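Local coordinates for nucleosome assembly protein 1, putative (Plasmodium falciparum, PDB 3FS3), which probably acts as a histone chaperone of the NAP family, binding histones and chromatin in nucleosome assembly, at residues A[206-211]-A[234-239]; A[115-120]-A[287-292]; A[175-180]-A[195-200]. One frame throughout, in Å; residues are numbered along the deposited sequence.

After the long helix 49-99, the chain enters short helix 114-120, where contact 2 opens; it closes only at 287-292, the C-terminal end of helix 260-289, so almost the whole alpha/beta part of the protein lies between its halves. Contacts 3 and 1 both fall within that span, one after the other. Contact 3 closes first, pairing strands 174-181 and 192-197 as an antiparallel hairpin. Contact 1 then folds the following loop back on itself, its segments flanking the unmodelled residues 212-233. Contacts 1 and 3 touch where Phe238 packs on Ile200; contact 2 stays apart from both, its nearest atoms about 5 Å from contact 1 and about 11 Å from contact 3.

Contact 1 of 3, residues A[206-211]-A[234-239]; sequences KNILKK and RDSFFH
Ile208 reaches residues 234-239 with its CD1 methyl, which lies 3.1 Å from Ser236 OG and 3.5 Å from Phe238 CD2, meeting the phenyl ring at a slant. With CG1 set between the backbone N and the carbonyl carbon (chi1 56°), the ethyl arm runs toward these two residues. The carbonyl of Ile208 serves a second partner: Arg234 NE points at Ile208 O from 3.4 Å, a weak bond at the edge of the guanidinium. Ile208 sits in a type I turn from Asn207 to Lys210, which presents its side chain and carbonyl to the other segment. Asn207 OD1 accepts from Leu209 N as an Asx turn, the donor standing well above the amide's carbonyl plane. Leu209 sends CD2 over one face of the His239 imidazole, 3.4 Å from the ring centroid and 16° off its normal, a CH-pi contact. The same methyl touches Ser236 CB at 3.6 Å, to the flank of the ring. Leu209 O receives a weak bond from Arg234 N at 3.1 Å, so Arg234 bonds weakly to consecutive carbonyls through its side chain and its backbone. Lys211, poorly ordered, bends at chi3 and lays its aliphatic chain across Arg234, with CD 3.4 Å from NH1 and CB over one guanidinium face. Its ammonium NZ comes within 3.5 Å of Arg234 NH1; these like charges probably disfavour one another. On the other segment, Ser236 OG accepts from Phe238 N, an ST turn leading into the 3-10 segment 237-239. That hydroxyl also bonds Asp133, which in addition takes the N-H of Phe237. Helix 131-137 thereby anchors the second segment while its Ile136 packs on both Ile208 and Phe238; beyond, Phe237 and Phe238 reach Phe162 and Phe164 of strand 158-164, fastening this loop pair to the sheet.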
loop_
_atom_site.group_PDB
_atom_site.type_symbol
_atom_site.label_atom_id
_atom_site.label_comp_id
_atom_site.label_asym_id
_atom_site.label_seq_id
_atom_site.Cartn_x
_atom_site.Cartn_y
_atom_site.Cartn_z
ATOM N N LYS A 206 12.552 -21.094 31.753
ATOM C CA LYS A 206 12.690 -20.987 30.305
ATOM C C LYS A 206 12.210 -19.680 29.693
ATOM O O LYS A 206 12.454 -19.421 28.520
ATOM C CB LYS A 206 11.962 -22.154 29.626
ATOM C CG LYS A 206 12.822 -23.365 29.262
ATOM C CD LYS A 206 13.488 -24.032 30.447
ATOM C CE LYS A 206 14.897 -23.493 30.681
ATOM N NZ LYS A 206 15.804 -23.716 29.517
ATOM N N ASN A 207 11.531 -18.848 30.468
ATOM C CA ASN A 207 11.034 -17.595 29.921
ATOM C C ASN A 207 12.179 -16.644 29.560
ATOM O O ASN A 207 12.678 -15.900 30.406
ATOM C CB ASN A 207 10.080 -16.934 30.915
ATOM C CG ASN A 207 9.338 -15.750 30.318
ATOM O OD1 ASN A 207 9.501 -15.418 29.143
ATOM N ND2 ASN A 207 8.512 -15.107 31.134
ATOM N N ILE A 208 12.586 -16.676 28.294
ATOM C CA ILE A 208 13.664 -15.826 27.797
ATOM C C ILE A 208 13.336 -14.347 27.926
ATOM O O ILE A 208 14.233 -13.507 27.912
ATOM C CB ILE A 208 13.965 -16.108 26.317
ATOM C CG1 ILE A 208 12.689 -15.938 25.494
ATOM C CG2 ILE A 208 14.541 -17.502 26.161
ATOM C CD1 ILE A 208 12.876 -16.153 24.017
ATOM N N LEU A 209 12.052 -14.023 28.041
ATOM C CA LEU A 209 11.646 -12.629 28.173
ATOM C C LEU A 209 12.136 -12.078 29.508
ATOM O O LEU A 209 12.045 -10.877 29.769
ATOM C CB LEU A 209 10.122 -12.503 28.087
ATOM C CG LEU A 209 9.446 -12.961 26.793
ATOM C CD1 LEU A 209 7.951 -12.717 26.900
ATOM C CD2 LEU A 209 10.019 -12.206 25.602
ATOM N N LYS A 210 12.654 -12.972 30.348
ATOM C CA LYS A 210 13.175 -12.615 31.666
ATOM C C LYS A 210 14.602 -13.124 31.854
ATOM O O LYS A 210 14.987 -14.141 31.273
ATOM C CB LYS A 210 12.287 -13.208 32.767
ATOM C CG LYS A 210 11.147 -12.317 33.227
ATOM C CD LYS A 210 10.224 -11.924 32.089
ATOM C CE LYS A 210 9.178 -10.933 32.565
ATOM N NZ LYS A 210 8.306 -10.467 31.454
ATOM N N LYS A 211 15.380 -12.409 32.665
ATOM C CA LYS A 211 16.760 -12.793 32.959
ATOM C C LYS A 211 17.421 -11.790 33.902
ATOM O O LYS A 211 16.814 -11.339 34.875
ATOM C CB LYS A 211 17.591 -12.900 31.676
ATOM C CG LYS A 211 18.203 -11.587 31.201
ATOM C CD LYS A 211 19.466 -11.851 30.388
ATOM C CE LYS A 211 20.520 -12.568 31.230
ATOM N NZ LYS A 211 21.692 -13.017 30.432
ATOM N N ARG A 234 14.408 -9.070 28.759
ATOM C CA ARG A 234 15.274 -8.570 27.696
ATOM C C ARG A 234 14.594 -8.706 26.334
ATOM O O ARG A 234 13.519 -9.292 26.220
ATOM C CB ARG A 234 16.593 -9.340 27.684
ATOM C CG ARG A 234 16.414 -10.833 27.491
ATOM C CD ARG A 234 17.745 -11.543 27.370
ATOM N NE ARG A 234 17.571 -12.990 27.324
ATOM C CZ ARG A 234 18.572 -13.860 27.361
ATOM N NH1 ARG A 234 19.824 -13.424 27.443
ATOM N NH2 ARG A 234 18.324 -15.161 27.321
ATOM N N ASP A 235 15.235 -8.166 25.304
ATOM C CA ASP A 235 14.696 -8.220 23.955
ATOM C C ASP A 235 14.573 -9.647 23.436
ATOM O O ASP A 235 15.441 -10.489 23.667
ATOM C CB ASP A 235 15.576 -7.403 23.015
ATOM C CG ASP A 235 15.547 -5.925 23.338
ATOM O OD1 ASP A 235 14.439 -5.352 23.361
ATOM O OD2 ASP A 235 16.629 -5.341 23.567
ATOM N N SER A 236 13.483 -9.912 22.728
ATOM C CA SER A 236 13.244 -11.236 22.182
ATOM C C SER A 236 12.149 -11.214 21.138
ATOM O O SER A 236 11.205 -10.421 21.217
ATOM C CB SER A 236 12.841 -12.202 23.290
ATOM O OG SER A 236 12.289 -13.387 22.740
ATOM N N PHE A 237 12.274 -12.098 20.158
ATOM C CA PHE A 237 11.281 -12.187 19.113
ATOM C C PHE A 237 9.903 -12.462 19.710
ATOM O O PHE A 237 8.886 -11.985 19.217
ATOM C CB PHE A 237 11.620 -13.327 18.153
ATOM C CG PHE A 237 10.480 -13.710 17.266
ATOM C CD1 PHE A 237 10.073 -12.865 16.238
ATOM C CD2 PHE A 237 9.778 -14.888 17.484
ATOM C CE1 PHE A 237 8.981 -13.191 15.438
ATOM C CE2 PHE A 237 8.687 -15.219 16.689
ATOM C CZ PHE A 237 8.287 -14.371 15.666
ATOM N N PHE A 238 9.877 -13.241 20.781
ATOM C CA PHE A 238 8.621 -13.624 21.394
ATOM C C PHE A 238 7.815 -12.507 22.048
ATOM O O PHE A 238 6.706 -12.729 22.542
ATOM C CB PHE A 238 8.892 -14.805 22.328
ATOM C CG PHE A 238 9.303 -16.050 21.582
ATOM C CD1 PHE A 238 8.343 -16.940 21.106
ATOM C CD2 PHE A 238 10.645 -16.284 21.276
ATOM C CE1 PHE A 238 8.713 -18.049 20.328
ATOM C CE2 PHE A 238 11.030 -17.382 20.502
ATOM C CZ PHE A 238 10.060 -18.270 20.024
ATOM N N HIS A 239 8.359 -11.295 22.012
ATOM C CA HIS A 239 7.652 -10.137 22.539
ATOM C C HIS A 239 6.564 -9.822 21.521
ATOM O O HIS A 239 5.670 -9.021 21.776
ATOM C CB HIS A 239 8.602 -8.948 22.690
ATOM C CG HIS A 239 9.301 -8.905 24.011
ATOM N ND1 HIS A 239 10.654 -8.682 24.133
ATOM C CD2 HIS A 239 8.828 -9.052 25.271
ATOM C CE1 HIS A 239 10.986 -8.694 25.412
ATOM N NE2 HIS A 239 9.897 -8.917 26.123
#

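Contact 2 of 3, residues A[115-120]-A[287-292]; sequences WLRALR and DYYLGI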
loop_
_atom_site.group_PDB
_atom_site.type_symbol
_atom_site.label_atom_id
_atom_site.label_comp_id
_atom_site.label_asym_id
_atom_site.label_seq_id
_atom_site.Cartn_x
_atom_site.Cartn_y
_atom_site.Cartn_z
ATOM N N TRP A 115 12.204 -22.825 9.104
ATOM C CA TRP A 115 11.609 -21.516 9.351
ATOM C C TRP A 115 12.578 -20.524 9.989
ATOM O O TRP A 115 12.575 -19.341 9.639
ATOM C CB TRP A 115 10.337 -21.647 10.202
ATOM C CG TRP A 115 9.267 -22.428 9.524
ATOM C CD1 TRP A 115 8.916 -23.725 9.774
ATOM C CD2 TRP A 115 8.437 -21.989 8.441
ATOM N NE1 TRP A 115 7.921 -24.119 8.912
ATOM C CE2 TRP A 115 7.610 -23.077 8.082
ATOM C CE3 TRP A 115 8.312 -20.782 7.739
ATOM C CZ2 TRP A 115 6.666 -22.996 7.052
ATOM C CZ3 TRP A 115 7.376 -20.698 6.717
ATOM C CH2 TRP A 115 6.561 -21.804 6.383
ATOM N N LEU A 116 13.409 -20.992 10.914
ATOM C CA LEU A 116 14.368 -20.092 11.535
ATOM C C LEU A 116 15.219 -19.451 10.454
ATOM O O LEU A 116 15.404 -18.234 10.451
ATOM C CB LEU A 116 15.284 -20.823 12.511
ATOM C CG LEU A 116 16.481 -19.962 12.960
ATOM C CD1 LEU A 116 15.976 -18.661 13.584
ATOM C CD2 LEU A 116 17.348 -20.731 13.955
ATOM N N ARG A 117 15.725 -20.265 9.532
ATOM C CA ARG A 117 16.576 -19.739 8.474
ATOM C C ARG A 117 15.829 -18.844 7.502
ATOM O O ARG A 117 16.360 -17.828 7.064
ATOM C CB ARG A 117 17.282 -20.877 7.745
ATOM C CG ARG A 117 18.334 -21.526 8.623
ATOM C CD ARG A 117 19.130 -22.606 7.921
ATOM N NE ARG A 117 19.997 -23.305 8.868
ATOM C CZ ARG A 117 20.628 -24.448 8.611
ATOM N NH1 ARG A 117 20.494 -25.035 7.426
ATOM N NH2 ARG A 117 21.386 -25.010 9.545
ATOM N N ALA A 118 14.594 -19.204 7.171
ATOM C CA ALA A 118 13.812 -18.365 6.275
ATOM C C ALA A 118 13.631 -17.007 6.958
ATOM O O ALA A 118 13.853 -15.962 6.347
ATOM C CB ALA A 118 12.447 -19.010 5.993
ATOM N N LEU A 119 13.232 -17.025 8.230
ATOM C CA LEU A 119 13.036 -15.788 8.991
ATOM C C LEU A 119 14.337 -14.984 9.101
ATOM O O LEU A 119 14.333 -13.760 8.959
ATOM C CB LEU A 119 12.516 -16.100 10.397
ATOM C CG LEU A 119 11.114 -16.697 10.541
ATOM C CD1 LEU A 119 10.905 -17.174 11.968
ATOM C CD2 LEU A 119 10.071 -15.660 10.166
ATOM N N ARG A 120 15.444 -15.675 9.353
ATOM C CA ARG A 120 16.749 -15.025 9.471
ATOM C C ARG A 120 17.137 -14.302 8.187
ATOM O O ARG A 120 17.656 -13.189 8.237
ATOM C CB ARG A 120 17.840 -16.052 9.805
ATOM C CG ARG A 120 18.109 -16.242 11.291
ATOM C CD ARG A 120 18.599 -14.946 11.914
ATOM N NE ARG A 120 19.091 -15.133 13.276
ATOM C CZ ARG A 120 19.267 -14.138 14.141
ATOM N NH1 ARG A 120 18.987 -12.896 13.772
ATOM N NH2 ARG A 120 19.715 -14.383 15.368
ATOM N N ASP A 287 12.365 -19.725 -0.615
ATOM C CA ASP A 287 13.293 -18.809 -1.271
ATOM C C ASP A 287 14.048 -17.970 -0.249
ATOM O O ASP A 287 15.182 -17.543 -0.496
ATOM C CB ASP A 287 12.562 -17.921 -2.275
ATOM C CG ASP A 287 12.257 -18.650 -3.566
ATOM O OD1 ASP A 287 12.833 -19.737 -3.781
ATOM O OD2 ASP A 287 11.460 -18.137 -4.374
ATOM N N TYR A 288 13.418 -17.721 0.894
ATOM C CA TYR A 288 14.103 -16.997 1.954
ATOM C C TYR A 288 15.087 -17.988 2.566
ATOM O O TYR A 288 16.250 -17.661 2.786
ATOM C CB TYR A 288 13.109 -16.493 3.003
ATOM C CG TYR A 288 12.570 -15.129 2.658
ATOM C CD1 TYR A 288 13.386 -13.993 2.745
ATOM C CD2 TYR A 288 11.269 -14.973 2.191
ATOM C CE1 TYR A 288 12.912 -12.735 2.372
ATOM C CE2 TYR A 288 10.782 -13.720 1.813
ATOM C CZ TYR A 288 11.608 -12.608 1.905
ATOM O OH TYR A 288 11.125 -11.383 1.521
ATOM N N TYR A 289 14.624 -19.212 2.821
ATOM C CA TYR A 289 15.496 -20.236 3.381
ATOM C C TYR A 289 16.778 -20.286 2.547
ATOM O O TYR A 289 17.876 -20.204 3.093
ATOM C CB TYR A 289 14.804 -21.596 3.347
ATOM C CG TYR A 289 15.719 -22.757 3.654
ATOM C CD1 TYR A 289 15.900 -23.209 4.961
ATOM C CD2 TYR A 289 16.408 -23.407 2.631
ATOM C CE1 TYR A 289 16.751 -24.289 5.240
ATOM C CE2 TYR A 289 17.256 -24.479 2.896
ATOM C CZ TYR A 289 17.422 -24.919 4.198
ATOM O OH TYR A 289 18.248 -25.999 4.444
ATOM N N LEU A 290 16.629 -20.404 1.228
ATOM C CA LEU A 290 17.768 -20.458 0.307
ATOM C C LEU A 290 18.486 -19.117 0.209
ATOM O O LEU A 290 19.583 -19.038 -0.333
ATOM C CB LEU A 290 17.311 -20.873 -1.104
ATOM C CG LEU A 290 16.854 -22.316 -1.335
ATOM C CD1 LEU A 290 16.357 -22.480 -2.757
ATOM C CD2 LEU A 290 18.016 -23.265 -1.064
ATOM N N GLY A 291 17.856 -18.062 0.715
ATOM C CA GLY A 291 18.464 -16.742 0.682
ATOM C C GLY A 291 18.624 -16.141 -0.703
ATOM O O GLY A 291 19.513 -15.320 -0.931
ATOM N N ILE A 292 17.757 -16.529 -1.629
ATOM C CA ILE A 292 17.847 -16.013 -2.984
ATOM C C ILE A 292 16.926 -14.833 -3.258
ATOM O O ILE A 292 16.540 -14.595 -4.398
ATOM C CB ILE A 292 17.562 -17.125 -4.012
ATOM C CG1 ILE A 292 16.145 -17.670 -3.831
ATOM C CG2 ILE A 292 18.572 -18.250 -3.840
ATOM C CD1 ILE A 292 15.800 -18.790 -4.800
#
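Arg117 and Tyr289 run side by side and point the same way, the guanidinium and phenol planes only 27° apart. Arg117 CB approaches the ring at 3.9 Å from CD1, and CD follows at 4.0 Å from CE1, so the aliphatic part of the arginine is drawn out along one side of the tyrosine. Their polar ends do not grip each other: NH1 is 3.9 Å from Tyr289 OH, and the guanidinium instead forms a salt bridge with Glu113. Tyr288 takes a different course. Its CB faces Ala118, 3.5 Å from Ala118 O and 4.0 Å from Ala118 CB, but the ring then leads away. Between the divergent tyrosines the small Ala118 lets the backbones come close, its CA 3.6 Å from Tyr289 N. The second segment turns off at once: Gly291, at positive phi (67°), closes a Schellman motif at the end of helix 260-289. Tyr288 O also bonds Asn121, just beyond helix 114-120. From the latter helix Trp115 and Leu119 pack on strand 140-147 and on helix 260-289, while Asp287 bonds Tyr66 of the second subunit, placing the helix pair beside the dimer partner.

Contact 3 of 3, residues A[175-180]-A[195-200]; sequences LTKTYH and TEATVI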
loop_
_atom_site.group_PDB
_atom_site.type_symbol
_atom_site.label_atom_id
_atom_site.label_comp_id
_atom_site.label_asym_id
_atom_site.label_seq_id
_atom_site.Cartn_x
_atom_site.Cartn_y
_atom_site.Cartn_z
ATOM N N LEU A 175 1.053 -20.855 18.717
ATOM C CA LEU A 175 1.019 -19.481 19.206
ATOM C C LEU A 175 0.421 -18.639 18.077
ATOM O O LEU A 175 0.916 -18.671 16.945
ATOM C CB LEU A 175 2.430 -18.967 19.544
ATOM C CG LEU A 175 3.200 -19.635 20.687
ATOM C CD1 LEU A 175 4.467 -18.828 20.975
ATOM C CD2 LEU A 175 2.326 -19.710 21.937
ATOM N N THR A 176 -0.643 -17.900 18.372
ATOM C CA THR A 176 -1.286 -17.075 17.357
ATOM C C THR A 176 -1.262 -15.600 17.711
ATOM O O THR A 176 -1.079 -15.216 18.867
ATOM C CB THR A 176 -2.752 -17.455 17.163
ATOM O OG1 THR A 176 -3.505 -17.014 18.297
ATOM C CG2 THR A 176 -2.905 -18.959 17.013
ATOM N N LYS A 177 -1.461 -14.781 16.690
ATOM C CA LYS A 177 -1.494 -13.339 16.833
ATOM C C LYS A 177 -2.617 -12.882 15.910
ATOM O O LYS A 177 -2.576 -13.130 14.703
ATOM C CB LYS A 177 -0.160 -12.737 16.389
ATOM C CG LYS A 177 -0.054 -11.230 16.566
ATOM C CD LYS A 177 0.037 -10.850 18.024
ATOM C CE LYS A 177 0.158 -9.338 18.203
ATOM N NZ LYS A 177 1.517 -8.817 17.927
ATOM N N THR A 178 -3.629 -12.236 16.484
ATOM C CA THR A 178 -4.773 -11.762 15.717
ATOM C C THR A 178 -4.756 -10.249 15.510
ATOM O O THR A 178 -4.715 -9.482 16.469
ATOM C CB THR A 178 -6.094 -12.140 16.410
ATOM O OG1 THR A 178 -6.096 -13.542 16.701
ATOM C CG2 THR A 178 -7.286 -11.817 15.504
ATOM N N TYR A 179 -4.780 -9.827 14.250
ATOM C CA TYR A 179 -4.788 -8.407 13.923
ATOM C C TYR A 179 -6.198 -8.002 13.510
ATOM O O TYR A 179 -6.693 -8.425 12.465
ATOM C CB TYR A 179 -3.796 -8.113 12.793
ATOM C CG TYR A 179 -2.362 -8.193 13.252
ATOM C CD1 TYR A 179 -1.729 -7.090 13.825
ATOM C CD2 TYR A 179 -1.670 -9.397 13.207
ATOM C CE1 TYR A 179 -0.441 -7.192 14.350
ATOM C CE2 TYR A 179 -0.391 -9.511 13.726
ATOM C CZ TYR A 179 0.219 -8.411 14.297
ATOM O OH TYR A 179 1.481 -8.549 14.825
ATOM N N HIS A 180 -6.842 -7.199 14.355
ATOM C CA HIS A 180 -8.203 -6.720 14.102
ATOM C C HIS A 180 -8.140 -5.394 13.364
ATOM O O HIS A 180 -7.539 -4.436 13.850
ATOM C CB HIS A 180 -8.949 -6.543 15.426
ATOM C CG HIS A 180 -9.313 -7.836 16.089
ATOM N ND1 HIS A 180 -10.373 -8.613 15.673
ATOM C CD2 HIS A 180 -8.752 -8.492 17.132
ATOM C CE1 HIS A 180 -10.453 -9.690 16.434
ATOM N NE2 HIS A 180 -9.482 -9.640 17.327
ATOM N N THR A 195 -4.771 -5.788 18.676
ATOM C CA THR A 195 -4.205 -7.123 18.527
ATOM C C THR A 195 -4.400 -8.066 19.721
ATOM O O THR A 195 -4.474 -7.635 20.873
ATOM C CB THR A 195 -2.700 -7.030 18.211
ATOM O OG1 THR A 195 -2.030 -6.298 19.247
ATOM C CG2 THR A 195 -2.486 -6.320 16.888
ATOM N N GLU A 196 -4.478 -9.360 19.417
ATOM C CA GLU A 196 -4.657 -10.410 20.419
ATOM C C GLU A 196 -3.589 -11.479 20.245
ATOM O O GLU A 196 -3.468 -12.073 19.177
ATOM C CB GLU A 196 -6.016 -11.091 20.263
ATOM C CG GLU A 196 -7.219 -10.284 20.681
ATOM C CD GLU A 196 -8.512 -11.027 20.393
ATOM O OE1 GLU A 196 -8.651 -12.182 20.851
ATOM O OE2 GLU A 196 -9.389 -10.460 19.706
ATOM N N ALA A 197 -2.830 -11.742 21.298
ATOM C CA ALA A 197 -1.793 -12.758 21.233
ATOM C C ALA A 197 -2.033 -13.823 22.292
ATOM O O ALA A 197 -2.486 -13.530 23.403
ATOM C CB ALA A 197 -0.431 -12.127 21.432
ATOM N N THR A 198 -1.739 -15.067 21.941
ATOM C CA THR A 198 -1.898 -16.156 22.884
ATOM C C THR A 198 -0.862 -15.958 23.980
ATOM O O THR A 198 0.217 -15.422 23.737
ATOM C CB THR A 198 -1.684 -17.527 22.195
ATOM O OG1 THR A 198 -1.193 -18.487 23.146
ATOM C CG2 THR A 198 -0.718 -17.391 21.064
ATOM N N VAL A 199 -1.218 -16.346 25.197
ATOM C CA VAL A 199 -0.316 -16.240 26.327
ATOM C C VAL A 199 0.578 -17.489 26.287
ATOM O O VAL A 199 0.092 -18.623 26.258
ATOM C CB VAL A 199 -1.112 -16.177 27.660
ATOM C CG1 VAL A 199 -2.166 -17.258 27.677
ATOM C CG2 VAL A 199 -0.177 -16.360 28.850
ATOM N N ILE A 200 1.885 -17.271 26.267
ATOM C CA ILE A 200 2.837 -18.367 26.203
ATOM C C ILE A 200 2.983 -19.045 27.554
ATOM O O ILE A 200 3.261 -18.390 28.548
ATOM C CB ILE A 200 4.220 -17.856 25.747
ATOM C CG1 ILE A 200 4.084 -17.136 24.400
ATOM C CG2 ILE A 200 5.215 -19.029 25.645
ATOM C CD1 ILE A 200 5.383 -16.516 23.897
HETATM O O HOH W 1 -4.748 -14.637 18.670
#
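His180 and Glu196 both set CG anti to the carbonyl carbon (chi1 -72° each), and the glutamate chain, extended beyond CG, brings its carboxylate to the imidazole. His180 NE2 donates to Glu196 OE2 at a short 2.5 Å, bent to 138° and entering from above the carboxylate plane. Thr178 CG2 lies 3.5 Å above the plane of the His180 ring, toward its rim. These groups share a sheet face with a water, which donates to Glu196 O and bonds the hydroxyls of Thr176 and Thr178. Beneath, the antiparallel hairpin is held by Thr178 and Glu196, a hydrogen-bonded pair (Thr178 N to Glu196 O 2.7 Å, Glu196 N to Thr178 O 3.0 Å), and by Thr198 N to Thr176 O at 3.1 Å. On the other face Lys177, kinked at chi2, lays CD 3.7 Å from Ala197 CB. Leu175 CD1 meets Ile200 CD1 at 3.8 Å. Lys177 NZ bonds Phe240 O, makes a cation-pi contact with that ring and a salt bridge to Asp270, which also bonds Tyr179 OH and links the hairpin to helix 260-289. The faces thus differ: on one Asp270 probably offsets the charge of buried Lys177; on the other a carboxylate would probably favour protonated His180.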